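Local coordinates for glutamine synthetase (Streptomyces coelicolor, PDB 4BAX), which belongs to the glutamine synthetase family, joining a beta-grasp domain to a catalytic domain in an assembly of ten subunits, at residues A[102-105]-A[106-109]; A[242-245]-A[246-250]; A[334-337]-A[338-342]. All coordinates share one frame; numbering follows the deposited sequence.

Overall arrangement
Along the chain from the N terminus, the three contacts follow in series; none nests within or crosses another, and each joins residues only a few positions apart. Contact 1 closes the short turn that leads from helix 94-103 into strand 110-121. Contact 2 forms the first turns of helix 244-253, and contact 3 the last turns of helix 323-341, near the C terminus. Contact 3 is the middle element in space: its centre lies 11 Å from that of contact 1 and 10 Å from that of contact 2, and it touches both. Contacts 1 and 2 do not meet, their nearest atoms being about 7 Å apart. The C-terminal helix thus ties the 102-109 turn to helix 244-253.

Contact 1. Residues A[102-105]-A[106-109]; sequences ERFA and AQEP
F104 and Q107 set their side chains side by side, pointing the same way, with the ring and amide planes almost perpendicular at 86°. The amide comes to the ring obliquely: Q107 NE2 lies 3.4 Å from F104 CD1 and 3.9 Å from F104 CE1. Q107 holds CG opposite the carbonyl carbon and next to the backbone N, and its chain, extended beyond CG, carries NE2 to the ring. The amide is fixed from outside the turn, since Q107 NE2 is hydrogen-bonded to C335 O. On one face of the F104 ring sits R103 CG, 3.5 Å above the plane and offset toward the rim.

The backbone bends where F104 leaves helical geometry. Two i to i+3 hydrogen bonds mark the turn: Q107 N to F104 O at 3.1 Å, and E108 N to A105 O at 3.1 Å. Both are bent, with N-H...O angles of 141° and 138°. Water 1 links R103 O to A106 N, and P109 CD packs 3.6 Å from F104 O.

The turn joins helix 94-103 to strand 110-121. Helix 323-341 lies against the F104 and Q107 side of the turn, where F104 meets V331 and C335 and Q107 meets L338, while R103 forms a salt bridge with E339.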
ATOM      1  N   GLU A 102      53.282  -2.791 -28.620  1.00 47.14           N
ATOM      2  CA  GLU A 102      54.712  -2.524 -28.781  1.00 48.02           C
ATOM      3  C   GLU A 102      55.212  -2.886 -30.173  1.00 47.12           C
ATOM      4  O   GLU A 102      56.068  -2.210 -30.750  1.00 47.20           O
ATOM      5  CB  GLU A 102      55.511  -3.287 -27.723  1.00 49.79           C
ATOM      6  CG  GLU A 102      57.005  -2.983 -27.711  1.00 51.73           C
ATOM      7  CD  GLU A 102      57.738  -3.782 -26.643  1.00 53.22           C
ATOM      8  OE1 GLU A 102      57.223  -3.867 -25.501  1.00 53.65           O
ATOM      9  OE2 GLU A 102      58.817  -4.345 -26.950  1.00 53.71           O
ATOM     10  N   ARG A 103      54.695  -3.999 -30.675  1.00 46.03           N
ATOM     11  CA  ARG A 103      55.088  -4.511 -31.966  1.00 45.60           C
ATOM     12  C   ARG A 103      54.733  -3.535 -33.084  1.00 44.80           C
ATOM     13  O   ARG A 103      55.447  -3.440 -34.093  1.00 45.02           O
ATOM     14  CB  ARG A 103      54.439  -5.872 -32.202  1.00 45.61           C
ATOM     15  CG  ARG A 103      54.352  -6.234 -33.659  1.00 45.89           C
ATOM     16  CD  ARG A 103      55.624  -6.938 -34.088  1.00 46.48           C
ATOM     17  NE  ARG A 103      55.577  -7.348 -35.489  1.00 46.77           N
ATOM     18  CZ  ARG A 103      55.707  -6.515 -36.518  1.00 46.96           C
ATOM     19  NH1 ARG A 103      55.873  -5.209 -36.325  1.00 46.83           N
ATOM     20  NH2 ARG A 103      55.653  -6.991 -37.752  1.00 47.19           N
ATOM     21  N   PHE A 104      53.635  -2.810 -32.897  1.00 43.88           N
ATOM     22  CA  PHE A 104      53.124  -1.916 -33.935  1.00 43.63           C
ATOM     23  C   PHE A 104      53.114  -0.443 -33.547  1.00 43.38           C
ATOM     24  O   PHE A 104      52.364   0.344 -34.121  1.00 43.44           O
ATOM     25  CB  PHE A 104      51.726  -2.363 -34.376  1.00 43.28           C
ATOM     26  CG  PHE A 104      51.737  -3.632 -35.178  1.00 43.27           C
ATOM     27  CD1 PHE A 104      52.350  -3.672 -36.416  1.00 43.46           C
ATOM     28  CD2 PHE A 104      51.214  -4.804 -34.659  1.00 43.01           C
ATOM     29  CE1 PHE A 104      52.383  -4.841 -37.145  1.00 43.52           C
ATOM     30  CE2 PHE A 104      51.249  -5.975 -35.386  1.00 42.98           C
ATOM     31  CZ  PHE A 104      51.832  -5.995 -36.625  1.00 43.21           C
ATOM     32  N   ALA A 105      53.967  -0.065 -32.600  1.00 43.08           N
ATOM     33  CA  ALA A 105      53.948   1.299 -32.086  1.00 42.54           C
ATOM     34  C   ALA A 105      54.247   2.325 -33.172  1.00 42.25           C
ATOM     35  O   ALA A 105      53.747   3.447 -33.110  1.00 42.18           O
ATOM     36  CB  ALA A 105      54.912   1.448 -30.920  1.00 42.50           C
ATOM     37  N   ALA A 106      54.998   1.905 -34.192  1.00 42.02           N
ATOM     38  CA  ALA A 106      55.374   2.772 -35.312  1.00 41.79           C
ATOM     39  C   ALA A 106      54.181   3.273 -36.152  1.00 41.46           C
ATOM     40  O   ALA A 106      54.219   4.406 -36.656  1.00 41.48           O
ATOM     41  CB  ALA A 106      56.388   2.051 -36.212  1.00 41.80           C
ATOM     42  N   GLN A 107      53.133   2.448 -36.295  1.00 40.95           N
ATOM     43  CA  GLN A 107      51.922   2.840 -37.033  1.00 40.50           C
ATOM     44  C   GLN A 107      51.044   3.803 -36.236  1.00 40.38           C
ATOM     45  O   GLN A 107      50.143   4.458 -36.781  1.00 39.76           O
ATOM     46  CB  GLN A 107      51.138   1.622 -37.507  1.00 40.38           C
ATOM     47  CG  GLN A 107      51.930   0.741 -38.446  1.00 41.12           C
ATOM     48  CD  GLN A 107      51.089  -0.330 -39.111  1.00 41.28           C
ATOM     49  OE1 GLN A 107      50.054  -0.048 -39.722  1.00 41.37           O
ATOM     50  NE2 GLN A 107      51.549  -1.574 -39.015  1.00 41.34           N
ATOM     51  N   GLU A 108      51.327   3.875 -34.939  1.00 40.89           N
ATOM     52  CA  GLU A 108      50.632   4.765 -34.012  1.00 41.42           C
ATOM     53  C   GLU A 108      49.102   4.586 -34.021  1.00 40.41           C
ATOM     54  O   GLU A 108      48.349   5.539 -34.262  1.00 40.51           O
ATOM     55  CB  GLU A 108      51.012   6.218 -34.285  1.00 42.67           C
ATOM     56  CG  GLU A 108      52.529   6.391 -34.317  1.00 44.37           C
ATOM     57  CD  GLU A 108      52.968   7.838 -34.337  1.00 45.51           C
ATOM     58  OE1 GLU A 108      52.095   8.725 -34.499  1.00 45.90           O
ATOM     59  OE2 GLU A 108      54.191   8.077 -34.220  1.00 45.77           O
ATOM     60  N   PRO A 109      48.638   3.369 -33.709  1.00 39.10           N
ATOM     61  CA  PRO A 109      47.192   3.145 -33.708  1.00 37.83           C
ATOM     62  C   PRO A 109      46.504   3.946 -32.602  1.00 36.74           C
ATOM     63  O   PRO A 109      47.045   4.073 -31.501  1.00 36.88           O
ATOM     64  CB  PRO A 109      47.081   1.640 -33.453  1.00 37.91           C
ATOM     65  CG  PRO A 109      48.336   1.293 -32.703  1.00 38.32           C
ATOM     66  CD  PRO A 109      49.392   2.175 -33.284  1.00 38.81           C
TER
HETATM   67  O   HOH W   1      56.164  -0.907 -35.031  1.00 36.02           O

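Contact 2. Residues A[242-245]-A[246-250]; sequences EGYD and AIITA
Y244 and D245 offer their carbonyls to the next helical turn, and the backbone hydrogen bonds are the first kind of interaction here. I248 N donates to Y244 O at 3.1 Å with an N-H...O angle of 160°, and T249 N donates to D245 O at 3.0 Å with an angle of 156°. A250 N continues the series to A246 O; three successive i to i+4 bonds, accepted by Y244 O, D245 O and A246 O, show alpha-helical geometry. G243 just before them has an extended backbone and separates this helix from helix 238-242.

The apolar interactions gather round the Y244 ring. With CG anti to the backbone N (chi1 -158°), the ring is carried along the helix toward I248, and the two side chains cross obliquely. I248 CD1 is 3.4 Å from Y244 CE2, and I248 CG1 is 3.6 Å from the same carbon. I247 CG2 is a looser neighbour, 4.3 Å from Y244 CE1. The remaining branch of I247 turns back to the start of the helix, CG1 lying 3.7 Å from G243 O.

The polar side-chain element is T249. Its hydroxyl is folded next to its own backbone N, which places T249 OG1 2.8 Å from D245 O; the same hydroxyl is hydrogen-bonded to Q343 OE1, near the C terminus of the chain.

Four elements surround this helix start. A246, I247 and A250 rest on M240 of helix 238-242; A246 and T249 pack on L338 of helix 323-341; Y244 reaches E305 of helix 302-307 and V291 of strand 289-291, where I248 also finds Y289.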
ATOM      1  N   GLU A 242      46.693  10.158 -42.680  1.00 45.32           N
ATOM      2  CA  GLU A 242      47.319  10.826 -43.818  1.00 46.93           C
ATOM      3  C   GLU A 242      46.677  10.602 -45.193  1.00 47.51           C
ATOM      4  O   GLU A 242      46.609  11.539 -45.989  1.00 47.65           O
ATOM      5  CB  GLU A 242      48.843  10.585 -43.840  1.00 47.87           C
ATOM      6  CG  GLU A 242      49.579  11.548 -42.878  1.00 48.58           C
ATOM      7  CD  GLU A 242      50.934  11.038 -42.384  1.00 49.55           C
ATOM      8  OE1 GLU A 242      51.542  10.173 -43.048  1.00 50.39           O
ATOM      9  OE2 GLU A 242      51.395  11.497 -41.313  1.00 49.52           O
ATOM     10  N   GLY A 243      46.239   9.377 -45.489  1.00 47.89           N
ATOM     11  CA  GLY A 243      45.757   9.070 -46.829  1.00 48.21           C
ATOM     12  C   GLY A 243      44.698   7.985 -46.936  1.00 48.60           C
ATOM     13  O   GLY A 243      44.562   7.127 -46.061  1.00 49.38           O
ATOM     14  N   TYR A 244      43.944   8.023 -48.031  1.00 48.15           N
ATOM     15  CA  TYR A 244      42.802   7.131 -48.250  1.00 47.64           C
ATOM     16  C   TYR A 244      43.141   5.702 -48.604  1.00 47.67           C
ATOM     17  O   TYR A 244      42.313   4.810 -48.438  1.00 47.20           O
ATOM     18  CB  TYR A 244      41.855   7.717 -49.305  1.00 47.50           C
ATOM     19  CG  TYR A 244      40.429   7.190 -49.238  1.00 46.75           C
ATOM     20  CD1 TYR A 244      39.555   7.588 -48.229  1.00 46.31           C
ATOM     21  CD2 TYR A 244      39.955   6.306 -50.196  1.00 46.38           C
ATOM     22  CE1 TYR A 244      38.246   7.100 -48.171  1.00 45.94           C
ATOM     23  CE2 TYR A 244      38.649   5.818 -50.149  1.00 46.00           C
ATOM     24  CZ  TYR A 244      37.799   6.216 -49.133  1.00 45.71           C
ATOM     25  OH  TYR A 244      36.506   5.733 -49.075  1.00 45.08           O
ATOM     26  N   ASP A 245      44.322   5.490 -49.164  1.00 48.51           N
ATOM     27  CA  ASP A 245      44.701   4.150 -49.601  1.00 48.96           C
ATOM     28  C   ASP A 245      44.841   3.216 -48.393  1.00 47.34           C
ATOM     29  O   ASP A 245      44.430   2.051 -48.434  1.00 47.32           O
ATOM     30  CB  ASP A 245      45.988   4.196 -50.428  1.00 50.67           C
ATOM     31  CG  ASP A 245      45.724   4.552 -51.893  1.00 51.84           C
ATOM     32  OD1 ASP A 245      44.554   4.467 -52.344  1.00 51.96           O
ATOM     33  OD2 ASP A 245      46.697   4.904 -52.600  1.00 52.37           O
ATOM     34  N   ALA A 246      45.411   3.763 -47.322  1.00 45.57           N
ATOM     35  CA  ALA A 246      45.574   3.029 -46.078  1.00 43.59           C
ATOM     36  C   ALA A 246      44.213   2.695 -45.464  1.00 41.80           C
ATOM     37  O   ALA A 246      44.027   1.613 -44.908  1.00 41.38           O
ATOM     38  CB  ALA A 246      46.434   3.838 -45.101  1.00 43.23           C
ATOM     39  N   ILE A 247      43.257   3.609 -45.609  1.00 40.91           N
ATOM     40  CA  ILE A 247      41.886   3.409 -45.115  1.00 39.88           C
ATOM     41  C   ILE A 247      41.224   2.223 -45.796  1.00 39.40           C
ATOM     42  O   ILE A 247      40.633   1.374 -45.137  1.00 39.77           O
ATOM     43  CB  ILE A 247      41.016   4.674 -45.355  1.00 43.82           C
ATOM     44  CG1 ILE A 247      41.502   5.866 -44.521  1.00 43.67           C
ATOM     45  CG2 ILE A 247      39.545   4.388 -45.070  1.00 43.65           C
ATOM     46  CD1 ILE A 247      40.799   6.031 -43.197  1.00 43.27           C
ATOM     47  N   ILE A 248      41.354   2.144 -47.118  1.00 38.62           N
ATOM     48  CA  ILE A 248      40.798   1.021 -47.864  1.00 37.75           C
ATOM     49  C   ILE A 248      41.472  -0.288 -47.500  1.00 37.72           C
ATOM     50  O   ILE A 248      40.798  -1.304 -47.350  1.00 37.52           O
ATOM     51  CB  ILE A 248      40.864   1.260 -49.392  1.00 37.45           C
ATOM     52  CG1 ILE A 248      40.114   2.546 -49.739  1.00 37.02           C
ATOM     53  CG2 ILE A 248      40.246   0.102 -50.161  1.00 37.33           C
ATOM     54  CD1 ILE A 248      38.688   2.582 -49.170  1.00 36.63           C
ATOM     55  N   THR A 249      42.790  -0.260 -47.313  1.00 38.18           N
ATOM     56  CA  THR A 249      43.521  -1.471 -46.944  1.00 38.55           C
ATOM     57  C   THR A 249      43.046  -2.005 -45.596  1.00 38.92           C
ATOM     58  O   THR A 249      42.778  -3.206 -45.445  1.00 38.89           O
ATOM     59  CB  THR A 249      45.055  -1.201 -46.854  1.00 41.10           C
ATOM     60  OG1 THR A 249      45.520  -0.536 -48.040  1.00 41.50           O
ATOM     61  CG2 THR A 249      45.833  -2.497 -46.658  1.00 41.01           C
ATOM     62  N   ALA A 250      42.886  -1.099 -44.629  1.00 38.89           N
ATOM     63  CA  ALA A 250      42.420  -1.495 -43.316  1.00 38.15           C
ATOM     64  C   ALA A 250      41.019  -2.109 -43.415  1.00 37.55           C
ATOM     65  O   ALA A 250      40.816  -3.232 -42.945  1.00 37.45           O
ATOM     66  CB  ALA A 250      42.446  -0.297 -42.344  1.00 37.69           C
TER

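Contact 3. Residues A[334-337]-A[338-342]; sequences CCTA and LEKAG
L338 N, E339 N, K340 N and A341 N donate in turn to the carbonyls of C334, C335, T336 and A337, an unbroken run of i to i+4 bonds that defines regular alpha-helix. The first, L338 N to C334 O, measures 2.8 Å and lies in the carbonyl plane; the last, A341 N to A337 O, is 3.0 Å, with its donor tilted out of that plane. The helix then stops in a Schellman motif, made by the positive phi of G342 (81°) together with two bonds back into the last turn; G342 N to E339 O, at 3.0 Å, is a bond of this helix end.

The side chains lie mainly against carbonyls of the preceding turn. L338 swings CG anti to its carbonyl carbon (chi1 -67°), which sets that atom 3.3 Å from C334 O and leads CD1 along the same carbonyl, 3.6 Å away. K340 does likewise, with CG 3.4 Å from T336 O. Its straight run through chi2 and chi3, both near 180°, carries CE alongside T336, with T336 CG2 and K340 CE 3.9 Å apart; the bend at chi4 only turns NZ. The hydroxyl of T336 faces back along the helix and is hydrogen-bonded to D332 O. E339 CB is 3.4 Å from both C335 O and T336 O.

Two parts of the fold flank this helix end. C334 and A337 touch S253 of helix 244-253, and L338 packs on A246 and T249 of the same helix, while C335 and T336 meet the loop that joins helix 94-103 to strand 110-121.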
ATOM      1  N   CYS A 334      44.613  -5.227 -38.905  1.00 34.17           N
ATOM      2  CA  CYS A 334      44.799  -4.068 -39.767  1.00 34.88           C
ATOM      3  C   CYS A 334      46.256  -3.640 -39.954  1.00 34.84           C
ATOM      4  O   CYS A 334      46.714  -3.478 -41.092  1.00 34.28           O
ATOM      5  CB  CYS A 334      43.963  -2.888 -39.255  1.00 35.03           C
ATOM      6  SG  CYS A 334      42.189  -3.205 -39.189  1.00 50.06           S
ATOM      7  N   CYS A 335      46.979  -3.507 -38.838  1.00 35.11           N
ATOM      8  CA  CYS A 335      48.362  -3.023 -38.864  1.00 35.21           C
ATOM      9  C   CYS A 335      49.282  -3.983 -39.609  1.00 36.03           C
ATOM     10  O   CYS A 335      50.226  -3.572 -40.290  1.00 36.34           O
ATOM     11  CB  CYS A 335      48.890  -2.795 -37.442  1.00 34.47           C
ATOM     12  SG  CYS A 335      48.207  -1.386 -36.560  1.00 38.87           S
ATOM     13  N   THR A 336      48.982  -5.272 -39.487  1.00 36.35           N
ATOM     14  CA  THR A 336      49.736  -6.290 -40.195  1.00 36.80           C
ATOM     15  C   THR A 336      49.508  -6.148 -41.693  1.00 37.99           C
ATOM     16  O   THR A 336      50.457  -6.143 -42.477  1.00 39.04           O
ATOM     17  CB  THR A 336      49.321  -7.702 -39.751  1.00 36.01           C
ATOM     18  OG1 THR A 336      49.838  -7.953 -38.437  1.00 35.85           O
ATOM     19  CG2 THR A 336      49.842  -8.748 -40.706  1.00 35.62           C
ATOM     20  N   ALA A 337      48.249  -5.980 -42.081  1.00 37.76           N
ATOM     21  CA  ALA A 337      47.938  -5.825 -43.484  1.00 37.78           C
ATOM     22  C   ALA A 337      48.549  -4.544 -44.035  1.00 38.66           C
ATOM     23  O   ALA A 337      49.045  -4.550 -45.161  1.00 38.95           O
ATOM     24  CB  ALA A 337      46.445  -5.847 -43.702  1.00 37.20           C
ATOM     25  N   LEU A 338      48.573  -3.478 -43.236  1.00 39.42           N
ATOM     26  CA  LEU A 338      49.173  -2.196 -43.659  1.00 40.85           C
ATOM     27  C   LEU A 338      50.694  -2.285 -43.804  1.00 42.07           C
ATOM     28  O   LEU A 338      51.302  -1.643 -44.668  1.00 41.63           O
ATOM     29  CB  LEU A 338      48.770  -1.052 -42.713  1.00 40.47           C
ATOM     30  CG  LEU A 338      47.287  -0.660 -42.730  1.00 40.06           C
ATOM     31  CD1 LEU A 338      46.880   0.105 -41.467  1.00 39.66           C
ATOM     32  CD2 LEU A 338      46.993   0.158 -43.988  1.00 40.07           C
ATOM     33  N   GLU A 339      51.291  -3.100 -42.950  1.00 43.67           N
ATOM     34  CA  GLU A 339      52.713  -3.338 -43.013  1.00 45.50           C
ATOM     35  C   GLU A 339      53.048  -4.023 -44.340  1.00 47.02           C
ATOM     36  O   GLU A 339      53.948  -3.575 -45.067  1.00 46.84           O
ATOM     37  CB  GLU A 339      53.174  -4.198 -41.829  1.00 45.80           C
ATOM     38  CG  GLU A 339      54.654  -4.094 -41.487  1.00 46.47           C
ATOM     39  CD  GLU A 339      55.003  -4.734 -40.144  1.00 46.93           C
ATOM     40  OE1 GLU A 339      54.969  -5.981 -40.074  1.00 47.24           O
ATOM     41  OE2 GLU A 339      55.335  -4.010 -39.174  1.00 46.93           O
ATOM     42  N   LYS A 340      52.264  -5.033 -44.701  1.00 48.36           N
ATOM     43  CA  LYS A 340      52.465  -5.748 -45.944  1.00 49.89           C
ATOM     44  C   LYS A 340      52.294  -4.820 -47.135  1.00 51.07           C
ATOM     45  O   LYS A 340      53.084  -4.864 -48.076  1.00 52.17           O
ATOM     46  CB  LYS A 340      51.488  -6.913 -46.054  1.00 50.59           C
ATOM     47  CG  LYS A 340      51.765  -7.986 -45.018  1.00 51.40           C
ATOM     48  CD  LYS A 340      50.776  -9.140 -45.130  1.00 52.05           C
ATOM     49  CE  LYS A 340      51.082 -10.228 -44.097  1.00 52.20           C
ATOM     50  NZ  LYS A 340      52.363 -10.938 -44.406  1.00 52.60           N
ATOM     51  N   ALA A 341      51.304  -3.941 -47.055  1.00 50.86           N
ATOM     52  CA  ALA A 341      51.016  -3.002 -48.144  1.00 50.58           C
ATOM     53  C   ALA A 341      52.027  -1.846 -48.213  1.00 50.53           C
ATOM     54  O   ALA A 341      52.058  -1.101 -49.194  1.00 50.11           O
ATOM     55  CB  ALA A 341      49.594  -2.457 -48.003  1.00 50.19           C
ATOM     56  N   GLY A 342      52.862  -1.702 -47.184  1.00 50.85           N
ATOM     57  CA  GLY A 342      53.837  -0.624 -47.185  1.00 51.15           C
ATOM     58  C   GLY A 342      53.215   0.691 -46.758  1.00 51.37           C
ATOM     59  O   GLY A 342      53.837   1.753 -46.857  1.00 52.01           O
TER